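PDB 6YXQ: activating signal cointegrator 1 complex subunit 3 from Homo sapiens, which couples ATP hydrolysis to 3'-5' unwinding of DNA during alkylation repair, helps rescue stalled ribosomes, and binds its partner ASCC2 through the N-terminal region modelled here. Local coordinates for residues D76-A81 with A93-A98; L49-I54 with G97-F102; E72-I77 with N139-H144. One frame throughout, in Å; residues are numbered along the deposited sequence.

Contact 1: D76-A81 with A93-A98; sequences DILHAA and AIESGA
Ala81 and Ala98 meet where two consecutive helices, 64-85 and 91-105, cross in the all-helical N-terminal region that the protein needs for binding ASCC2. The short axis segments approach to 8.1 Å at an angle of 116° between their N-to-C directions, so the helices lie steeply across one another; within these segments the contact runs from Ile77 to Ala81 and from Ile94 to Ala98. Small residues allow this: the CA atoms of Ala81 and Ala98 are 5.0 Å apart, and Gly97 beside them adds no side chain to the interface.

The tight part is buried. Ala81 points its methyl at the second helix, where CB lies against the main chain beside Gly97, next to Ile94 O and Ala98 N, as well as facing Ala98 CB at 3.8 Å. These two backbone atoms already bond each other within their own helix, Ala98 N giving to Ile94 O over 2.8 Å, so the methyl packs against backbone atoms whose hydrogen bond is already made. Ile77 closes the same side: with chi1 at -58° its CG2 branch stands anti to the backbone N and comes within 3.9 Å of Ala98 CB. Ile77 also touches Phe102, farther along helix 91-105.

The outer flank is looser and partly open to solvent. Leu78, Ile94 and Glu95 are all partly exposed there. Leu78 and Glu95 run side by side in the same direction, and the aliphatic part of the glutamate, its CG, is 4.1 Å from Leu78 CD2, while its carboxylate makes a long, weak ion pair with Arg91. Trp51 of helix 51-61 covers this edge, touching Leu78, Glu95 and Ala98. Leu78 joins the flank to the buried part through one methyl, CD2, which lies 3.9 Å from Ala98 CB.

Contact 2: L49-I54 with G97-F102; sequences LTWKKI and GAAFLF
Phe102 N bonds Ala98 O over 2.9 Å, and this helical turn presents Ala98, Ala99 and Phe102 to residues 49-54. Between the segments the contact is apolar. Ala99 CB enters at the start of helix 51-61, 3.4 Å from Trp51 N and also close to Leu49 O.

On one side of this methyl the indole is extended anti to its own main-chain nitrogen (chi1 -174°), which carries the six-membered ring under Ala98: Ala98 CB stands 3.9 Å from the centroid of the Trp51 six-membered ring and 21° off the normal, a CH-pi contact over the face, offset toward the rim. Beyond it Trp51 reaches Leu74 and Leu78 of helix 64-85. Replacing Trp51 by alanine would probably leave the Ala98 methyl without its aromatic cover and open a gap between the three helices.

Ile54 makes the second aromatic contact. Its CG2 lies over a face of the Phe102 ring, 4.1 Å from the centroid, while CD1 spans from Phe102 CD2, 3.6 Å away, to Ala99. With the CA atoms of Trp51 and Ala99 4.7 Å apart, the N-terminal turn of helix 51-61, Thr50 at its N-cap, packs closely against the alanines of helix 91-105 in the all-helical ASCC2-binding region.

Contact 3: E72-I77 with N139-H144; sequences EDLKDI and NRIISH
Asp73 and Arg140 form the centre of a salt-bridge network, with Asp76 as third member, that ties helix 64-85 to helix 128-142. Arg140 NE gives a nearly straight bond to Asp73 OD1, 2.6 Å long with an N-H...O angle of 165°. The oxygen lies in the guanidinium plane, whereas the donor arrives from above the carboxylate, 40° out of its plane. Of the two carboxylate oxygens of Asp73, OD1 alone takes a hydrogen bond from Arg140. Asp76 OD2 takes a weak bond from Arg140 NH2 at 3.3 Å, its carboxylate turned almost perpendicular to the guanidinium. One arginine thus bridges two acids a turn apart, and its charge probably helps to stabilise the buried Asp73 as an anion.

Under the polar layer, Ile141 packs beside Asp73. Its CG1 lies 3.5 Å from Asp73 CB, and Ile141 CD1 runs on to Leu74 CD2 at 3.6 Å, the two side chains crossing at about a right angle. Leu58, Ile70 and Phe102 also pack on Ile141, continuing the apolar layer into the core. Behind the arginine side chain, Ser143 OG bonds the main-chain oxygen Arg140 O at 2.6 Å.

How the contacts relate
From the N terminus, residues 49-54 come first: contact 2 closes a loop of 42 residues when helix 91-105 returns to them. Contact 1 closes the shortest loop, joining helix 64-85 to the next helix, and lies within the spans of both others, sharing its later end, Gly97 and Ala98, with contact 2 and its start, Asp76 and Ile77, with contact 3. Contact 3 starts within the span of contact 2 and ends beyond it, at helix 128-142, so these two cross. They touch directly, Trp51 CH2 lying 3.5 Å from Leu74 CD2. Together the three contacts bind helices 51-61, 64-85, 91-105 and 128-142 into one bundle, with centres 8 to 12 Å apart.

Contact 1: D76-A81 with A93-A98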
loop_
_atom_site.group_PDB
_atom_site.type_symbol
_atom_site.label_atom_id
_atom_site.label_comp_id
_atom_site.label_asym_id
_atom_site.label_seq_id
_atom_site.Cartn_x
_atom_site.Cartn_y
_atom_site.Cartn_z
ATOM N N ASP A 76 -8.581 -41.913 -15.095
ATOM C CA ASP A 76 -7.630 -41.233 -15.972
ATOM C C ASP A 76 -7.107 -39.958 -15.322
ATOM O O ASP A 76 -5.900 -39.669 -15.364
ATOM C CB ASP A 76 -8.280 -40.918 -17.320
ATOM C CG ASP A 76 -8.593 -42.166 -18.132
ATOM O OD1 ASP A 76 -7.846 -43.165 -18.026
ATOM O OD2 ASP A 76 -9.590 -42.142 -18.888
ATOM N N ILE A 77 -8.007 -39.186 -14.706
ATOM C CA ILE A 77 -7.591 -37.952 -14.035
ATOM C C ILE A 77 -6.688 -38.260 -12.841
ATOM O O ILE A 77 -5.705 -37.551 -12.586
ATOM C CB ILE A 77 -8.816 -37.122 -13.608
ATOM C CG1 ILE A 77 -9.692 -36.785 -14.811
ATOM C CG2 ILE A 77 -8.372 -35.847 -12.921
ATOM C CD1 ILE A 77 -10.970 -36.058 -14.440
ATOM N N LEU A 78 -7.017 -39.307 -12.079
ATOM C CA LEU A 78 -6.181 -39.692 -10.946
ATOM C C LEU A 78 -4.785 -40.089 -11.404
ATOM O O LEU A 78 -3.789 -39.746 -10.755
ATOM C CB LEU A 78 -6.825 -40.845 -10.182
ATOM C CG LEU A 78 -8.022 -40.486 -9.312
ATOM C CD1 LEU A 78 -8.815 -41.735 -8.971
ATOM C CD2 LEU A 78 -7.552 -39.761 -8.061
ATOM N N HIS A 79 -4.697 -40.821 -12.514
ATOM C CA HIS A 79 -3.394 -41.190 -13.056
ATOM C C HIS A 79 -2.605 -39.952 -13.481
ATOM O O HIS A 79 -1.399 -39.841 -13.199
ATOM C CB HIS A 79 -3.591 -42.161 -14.224
ATOM C CG HIS A 79 -2.316 -42.639 -14.842
ATOM N ND1 HIS A 79 -1.225 -43.029 -14.096
ATOM C CD2 HIS A 79 -1.961 -42.798 -16.137
ATOM C CE1 HIS A 79 -0.250 -43.399 -14.906
ATOM N NE2 HIS A 79 -0.670 -43.267 -16.150
ATOM N N ALA A 80 -3.271 -39.004 -14.150
ATOM C CA ALA A 80 -2.593 -37.771 -14.546
ATOM C C ALA A 80 -2.074 -37.015 -13.330
ATOM O O ALA A 80 -0.953 -36.488 -13.346
ATOM C CB ALA A 80 -3.530 -36.882 -15.364
ATOM N N ALA A 81 -2.876 -36.946 -12.268
ATOM C CA ALA A 81 -2.414 -36.267 -11.063
ATOM C C ALA A 81 -1.245 -37.013 -10.436
ATOM O O ALA A 81 -0.279 -36.392 -9.983
ATOM C CB ALA A 81 -3.557 -36.105 -10.065
ATOM N N ALA A 93 -2.614 -36.240 -1.424
ATOM C CA ALA A 93 -2.016 -35.181 -2.225
ATOM C C ALA A 93 -2.336 -35.354 -3.704
ATOM O O ALA A 93 -2.687 -34.382 -4.387
ATOM C CB ALA A 93 -0.507 -35.147 -1.999
ATOM N N ILE A 94 -2.245 -36.583 -4.222
ATOM C CA ILE A 94 -2.565 -36.768 -5.634
ATOM C C ILE A 94 -4.069 -36.680 -5.863
ATOM O O ILE A 94 -4.510 -36.279 -6.943
ATOM C CB ILE A 94 -1.976 -38.082 -6.184
ATOM C CG1 ILE A 94 -2.853 -39.280 -5.837
ATOM C CG2 ILE A 94 -0.550 -38.290 -5.693
ATOM C CD1 ILE A 94 -2.363 -40.572 -6.461
ATOM N N GLU A 95 -4.887 -36.995 -4.856
ATOM C CA GLU A 95 -6.326 -36.796 -5.019
ATOM C C GLU A 95 -6.682 -35.312 -5.076
ATOM O O GLU A 95 -7.525 -34.904 -5.886
ATOM C CB GLU A 95 -7.088 -37.494 -3.897
ATOM C CG GLU A 95 -7.166 -38.994 -4.080
ATOM C CD GLU A 95 -8.167 -39.642 -3.151
ATOM O OE1 GLU A 95 -8.460 -39.056 -2.083
ATOM O OE2 GLU A 95 -8.655 -40.741 -3.491
ATOM N N SER A 96 -6.054 -34.480 -4.232
ATOM C CA SER A 96 -6.294 -33.039 -4.331
ATOM C C SER A 96 -5.719 -32.467 -5.619
ATOM O O SER A 96 -6.276 -31.511 -6.174
ATOM C CB SER A 96 -5.723 -32.294 -3.118
ATOM O OG SER A 96 -4.508 -32.863 -2.671
ATOM N N GLY A 97 -4.629 -33.051 -6.122
ATOM C CA GLY A 97 -4.146 -32.669 -7.438
ATOM C C GLY A 97 -5.118 -33.038 -8.543
ATOM O O GLY A 97 -5.291 -32.290 -9.505
ATOM N N ALA A 98 -5.769 -34.198 -8.419
ATOM C CA ALA A 98 -6.792 -34.583 -9.387
ATOM C C ALA A 98 -7.985 -33.639 -9.332
ATOM O O ALA A 98 -8.553 -33.282 -10.370
ATOM C CB ALA A 98 -7.240 -36.024 -9.143
#

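Contact 2: L49-I54 with G97-F102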
loop_
_atom_site.group_PDB
_atom_site.type_symbol
_atom_site.label_atom_id
_atom_site.label_comp_id
_atom_site.label_asym_id
_atom_site.label_seq_id
_atom_site.Cartn_x
_atom_site.Cartn_y
_atom_site.Cartn_z
ATOM N N LEU A 49 -13.339 -26.897 -4.851
ATOM C CA LEU A 49 -14.002 -28.152 -4.534
ATOM C C LEU A 49 -12.980 -29.273 -4.469
ATOM O O LEU A 49 -12.178 -29.446 -5.390
ATOM C CB LEU A 49 -15.084 -28.477 -5.565
ATOM C CG LEU A 49 -16.139 -27.393 -5.786
ATOM C CD1 LEU A 49 -17.181 -27.914 -6.739
ATOM C CD2 LEU A 49 -16.778 -26.933 -4.471
ATOM N N THR A 50 -13.025 -30.035 -3.383
ATOM C CA THR A 50 -12.142 -31.169 -3.194
ATOM C C THR A 50 -12.626 -32.367 -4.007
ATOM O O THR A 50 -13.734 -32.385 -4.546
ATOM C CB THR A 50 -12.065 -31.537 -1.718
ATOM O OG1 THR A 50 -11.427 -32.811 -1.581
ATOM C CG2 THR A 50 -13.451 -31.631 -1.145
ATOM N N TRP A 51 -11.769 -33.389 -4.070
ATOM C CA TRP A 51 -12.049 -34.580 -4.868
ATOM C C TRP A 51 -13.301 -35.312 -4.383
ATOM O O TRP A 51 -14.126 -35.766 -5.192
ATOM C CB TRP A 51 -10.827 -35.498 -4.822
ATOM C CG TRP A 51 -10.914 -36.681 -5.708
ATOM C CD1 TRP A 51 -11.008 -37.989 -5.327
ATOM C CD2 TRP A 51 -10.908 -36.677 -7.135
ATOM N NE1 TRP A 51 -11.069 -38.801 -6.433
ATOM C CE2 TRP A 51 -11.005 -38.018 -7.556
ATOM C CE3 TRP A 51 -10.835 -35.669 -8.100
ATOM C CZ2 TRP A 51 -11.028 -38.376 -8.899
ATOM C CZ3 TRP A 51 -10.861 -36.023 -9.430
ATOM C CH2 TRP A 51 -10.957 -37.366 -9.819
ATOM N N LYS A 52 -13.450 -35.452 -3.063
ATOM C CA LYS A 52 -14.635 -36.104 -2.508
ATOM C C LYS A 52 -15.904 -35.321 -2.838
ATOM O O LYS A 52 -16.932 -35.909 -3.196
ATOM C CB LYS A 52 -14.472 -36.268 -0.996
ATOM C CG LYS A 52 -13.361 -37.232 -0.592
ATOM C CD LYS A 52 -13.247 -37.359 0.925
ATOM C CE LYS A 52 -12.236 -38.429 1.339
ATOM N NZ LYS A 52 -12.634 -39.807 0.901
ATOM N N LYS A 53 -15.852 -33.991 -2.721
ATOM C CA LYS A 53 -16.988 -33.168 -3.123
ATOM C C LYS A 53 -17.309 -33.361 -4.599
ATOM O O LYS A 53 -18.484 -33.404 -4.984
ATOM C CB LYS A 53 -16.709 -31.694 -2.813
ATOM C CG LYS A 53 -17.377 -31.196 -1.533
ATOM C CD LYS A 53 -17.199 -29.697 -1.330
ATOM C CE LYS A 53 -15.967 -29.374 -0.478
ATOM N NZ LYS A 53 -15.748 -27.908 -0.256
ATOM N N ILE A 54 -16.276 -33.502 -5.435
ATOM C CA ILE A 54 -16.490 -33.644 -6.873
ATOM C C ILE A 54 -17.188 -34.959 -7.185
ATOM O O ILE A 54 -18.128 -35.004 -7.992
ATOM C CB ILE A 54 -15.159 -33.515 -7.637
ATOM C CG1 ILE A 54 -14.692 -32.060 -7.667
ATOM C CG2 ILE A 54 -15.307 -34.018 -9.054
ATOM C CD1 ILE A 54 -13.307 -31.885 -8.237
ATOM N N GLY A 97 -4.629 -33.051 -6.122
ATOM C CA GLY A 97 -4.146 -32.669 -7.438
ATOM C C GLY A 97 -5.118 -33.038 -8.543
ATOM O O GLY A 97 -5.291 -32.290 -9.505
ATOM N N ALA A 98 -5.769 -34.198 -8.419
ATOM C CA ALA A 98 -6.792 -34.583 -9.387
ATOM C C ALA A 98 -7.985 -33.639 -9.332
ATOM O O ALA A 98 -8.553 -33.282 -10.370
ATOM C CB ALA A 98 -7.240 -36.024 -9.143
ATOM N N ALA A 99 -8.389 -33.236 -8.126
ATOM C CA ALA A 99 -9.465 -32.255 -8.003
ATOM C C ALA A 99 -9.064 -30.933 -8.639
ATOM O O ALA A 99 -9.865 -30.296 -9.334
ATOM C CB ALA A 99 -9.835 -32.053 -6.536
ATOM N N PHE A 100 -7.817 -30.518 -8.422
ATOM C CA PHE A 100 -7.304 -29.304 -9.046
ATOM C C PHE A 100 -7.303 -29.415 -10.565
ATOM O O PHE A 100 -7.634 -28.452 -11.265
ATOM C CB PHE A 100 -5.896 -29.021 -8.529
ATOM C CG PHE A 100 -5.265 -27.818 -9.143
ATOM C CD1 PHE A 100 -5.593 -26.552 -8.699
ATOM C CD2 PHE A 100 -4.347 -27.949 -10.166
ATOM C CE1 PHE A 100 -5.018 -25.436 -9.267
ATOM C CE2 PHE A 100 -3.767 -26.838 -10.737
ATOM C CZ PHE A 100 -4.103 -25.578 -10.285
ATOM N N LEU A 101 -6.925 -30.578 -11.094
ATOM C CA LEU A 101 -6.944 -30.779 -12.539
ATOM C C LEU A 101 -8.363 -30.688 -13.081
ATOM O O LEU A 101 -8.627 -29.945 -14.035
ATOM C CB LEU A 101 -6.322 -32.130 -12.894
ATOM C CG LEU A 101 -4.804 -32.196 -12.761
ATOM C CD1 LEU A 101 -4.310 -33.572 -13.119
ATOM C CD2 LEU A 101 -4.132 -31.142 -13.631
ATOM N N PHE A 102 -9.291 -31.439 -12.475
ATOM C CA PHE A 102 -10.681 -31.411 -12.917
ATOM C C PHE A 102 -11.215 -29.989 -12.928
ATOM O O PHE A 102 -11.807 -29.547 -13.918
ATOM C CB PHE A 102 -11.541 -32.302 -12.023
ATOM C CG PHE A 102 -13.012 -32.240 -12.340
ATOM C CD1 PHE A 102 -13.575 -33.116 -13.254
ATOM C CD2 PHE A 102 -13.835 -31.316 -11.714
ATOM C CE1 PHE A 102 -14.933 -33.065 -13.544
ATOM C CE2 PHE A 102 -15.194 -31.256 -12.006
ATOM C CZ PHE A 102 -15.741 -32.129 -12.920
#

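Contact 3: E72-I77 with N139-H144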
loop_
_atom_site.group_PDB
_atom_site.type_symbol
_atom_site.label_atom_id
_atom_site.label_comp_id
_atom_site.label_asym_id
_atom_site.label_seq_id
_atom_site.Cartn_x
_atom_site.Cartn_y
_atom_site.Cartn_z
ATOM N N GLU A 72 -14.140 -44.514 -15.030
ATOM C CA GLU A 72 -12.904 -44.677 -15.790
ATOM C C GLU A 72 -12.296 -43.324 -16.139
ATOM O O GLU A 72 -11.068 -43.156 -16.104
ATOM C CB GLU A 72 -13.164 -45.499 -17.052
ATOM C CG GLU A 72 -13.495 -46.963 -16.784
ATOM C CD GLU A 72 -12.656 -47.563 -15.664
ATOM O OE1 GLU A 72 -13.202 -47.788 -14.559
ATOM O OE2 GLU A 72 -11.450 -47.807 -15.887
ATOM N N ASP A 73 -13.138 -42.342 -16.469
ATOM C CA ASP A 73 -12.604 -41.000 -16.720
ATOM C C ASP A 73 -11.903 -40.441 -15.482
ATOM O O ASP A 73 -10.802 -39.880 -15.574
ATOM C CB ASP A 73 -13.722 -40.068 -17.176
ATOM C CG ASP A 73 -14.253 -40.430 -18.548
ATOM O OD1 ASP A 73 -13.440 -40.829 -19.409
ATOM O OD2 ASP A 73 -15.481 -40.327 -18.758
ATOM N N LEU A 74 -12.526 -40.597 -14.312
ATOM C CA LEU A 74 -11.921 -40.132 -13.068
ATOM C C LEU A 74 -10.633 -40.873 -12.759
ATOM O O LEU A 74 -9.722 -40.301 -12.154
ATOM C CB LEU A 74 -12.894 -40.304 -11.907
ATOM C CG LEU A 74 -14.194 -39.512 -11.947
ATOM C CD1 LEU A 74 -15.226 -40.202 -11.064
ATOM C CD2 LEU A 74 -13.968 -38.062 -11.519
ATOM N N LYS A 75 -10.543 -42.149 -13.139
ATOM C CA LYS A 75 -9.285 -42.870 -12.959
ATOM C C LYS A 75 -8.203 -42.311 -13.876
ATOM O O LYS A 75 -7.030 -42.236 -13.489
ATOM C CB LYS A 75 -9.494 -44.364 -13.203
ATOM C CG LYS A 75 -10.241 -45.064 -12.072
ATOM C CD LYS A 75 -10.520 -46.531 -12.380
ATOM C CE LYS A 75 -10.747 -47.326 -11.097
ATOM N NZ LYS A 75 -12.006 -46.934 -10.394
ATOM N N ASP A 76 -8.581 -41.913 -15.095
ATOM C CA ASP A 76 -7.630 -41.233 -15.972
ATOM C C ASP A 76 -7.107 -39.958 -15.322
ATOM O O ASP A 76 -5.900 -39.669 -15.364
ATOM C CB ASP A 76 -8.280 -40.918 -17.320
ATOM C CG ASP A 76 -8.593 -42.166 -18.132
ATOM O OD1 ASP A 76 -7.846 -43.165 -18.026
ATOM O OD2 ASP A 76 -9.590 -42.142 -18.888
ATOM N N ILE A 77 -8.007 -39.186 -14.706
ATOM C CA ILE A 77 -7.591 -37.952 -14.035
ATOM C C ILE A 77 -6.688 -38.260 -12.841
ATOM O O ILE A 77 -5.705 -37.551 -12.586
ATOM C CB ILE A 77 -8.816 -37.122 -13.608
ATOM C CG1 ILE A 77 -9.692 -36.785 -14.811
ATOM C CG2 ILE A 77 -8.372 -35.847 -12.921
ATOM C CD1 ILE A 77 -10.970 -36.058 -14.440
ATOM N N ASN A 139 -13.336 -33.360 -20.016
ATOM C CA ASN A 139 -14.332 -32.995 -21.016
ATOM C C ASN A 139 -15.230 -34.173 -21.358
ATOM O O ASN A 139 -16.418 -33.985 -21.645
ATOM C CB ASN A 139 -13.649 -32.441 -22.261
ATOM C CG ASN A 139 -13.348 -30.969 -22.134
ATOM O OD1 ASN A 139 -14.192 -30.120 -22.422
ATOM N ND2 ASN A 139 -12.150 -30.655 -21.672
ATOM N N ARG A 140 -14.684 -35.391 -21.322
ATOM C CA ARG A 140 -15.526 -36.571 -21.436
ATOM C C ARG A 140 -16.589 -36.574 -20.351
ATOM O O ARG A 140 -17.768 -36.818 -20.630
ATOM C CB ARG A 140 -14.675 -37.841 -21.362
ATOM C CG ARG A 140 -14.168 -38.345 -22.707
ATOM C CD ARG A 140 -13.687 -39.787 -22.623
ATOM N NE ARG A 140 -12.565 -39.935 -21.698
ATOM C CZ ARG A 140 -11.289 -39.719 -22.014
ATOM N NH1 ARG A 140 -10.957 -39.343 -23.244
ATOM N NH2 ARG A 140 -10.345 -39.877 -21.097
ATOM N N ILE A 141 -16.194 -36.277 -19.108
ATOM C CA ILE A 141 -17.159 -36.266 -18.007
ATOM C C ILE A 141 -18.214 -35.184 -18.223
ATOM O O ILE A 141 -19.420 -35.436 -18.116
ATOM C CB ILE A 141 -16.440 -36.083 -16.661
ATOM C CG1 ILE A 141 -15.765 -37.380 -16.239
ATOM C CG2 ILE A 141 -17.422 -35.640 -15.587
ATOM C CD1 ILE A 141 -15.089 -37.284 -14.884
ATOM N N ILE A 142 -17.774 -33.960 -18.528
ATOM C CA ILE A 142 -18.712 -32.843 -18.649
ATOM C C ILE A 142 -19.658 -33.049 -19.826
ATOM O O ILE A 142 -20.783 -32.530 -19.829
ATOM C CB ILE A 142 -17.949 -31.508 -18.764
ATOM C CG1 ILE A 142 -17.082 -31.273 -17.526
ATOM C CG2 ILE A 142 -18.912 -30.350 -18.909
ATOM C CD1 ILE A 142 -17.876 -31.075 -16.262
ATOM N N SER A 143 -19.239 -33.817 -20.834
ATOM C CA SER A 143 -20.126 -34.101 -21.953
ATOM C C SER A 143 -21.393 -34.833 -21.528
ATOM O O SER A 143 -22.334 -34.920 -22.325
ATOM C CB SER A 143 -19.380 -34.910 -23.015
ATOM O OG SER A 143 -19.253 -36.267 -22.635
ATOM N N HIS A 144 -21.446 -35.352 -20.300
ATOM C CA HIS A 144 -22.651 -35.961 -19.759
ATOM C C HIS A 144 -23.478 -34.992 -18.918
ATOM O O HIS A 144 -24.609 -35.324 -18.548
ATOM C CB HIS A 144 -22.292 -37.190 -18.914
ATOM C CG HIS A 144 -21.613 -38.280 -19.685
ATOM N ND1 HIS A 144 -22.252 -39.447 -20.041
ATOM C CD2 HIS A 144 -20.350 -38.385 -20.161
ATOM C CE1 HIS A 144 -21.416 -40.222 -20.707
ATOM N NE2 HIS A 144 -20.253 -39.601 -20.792
#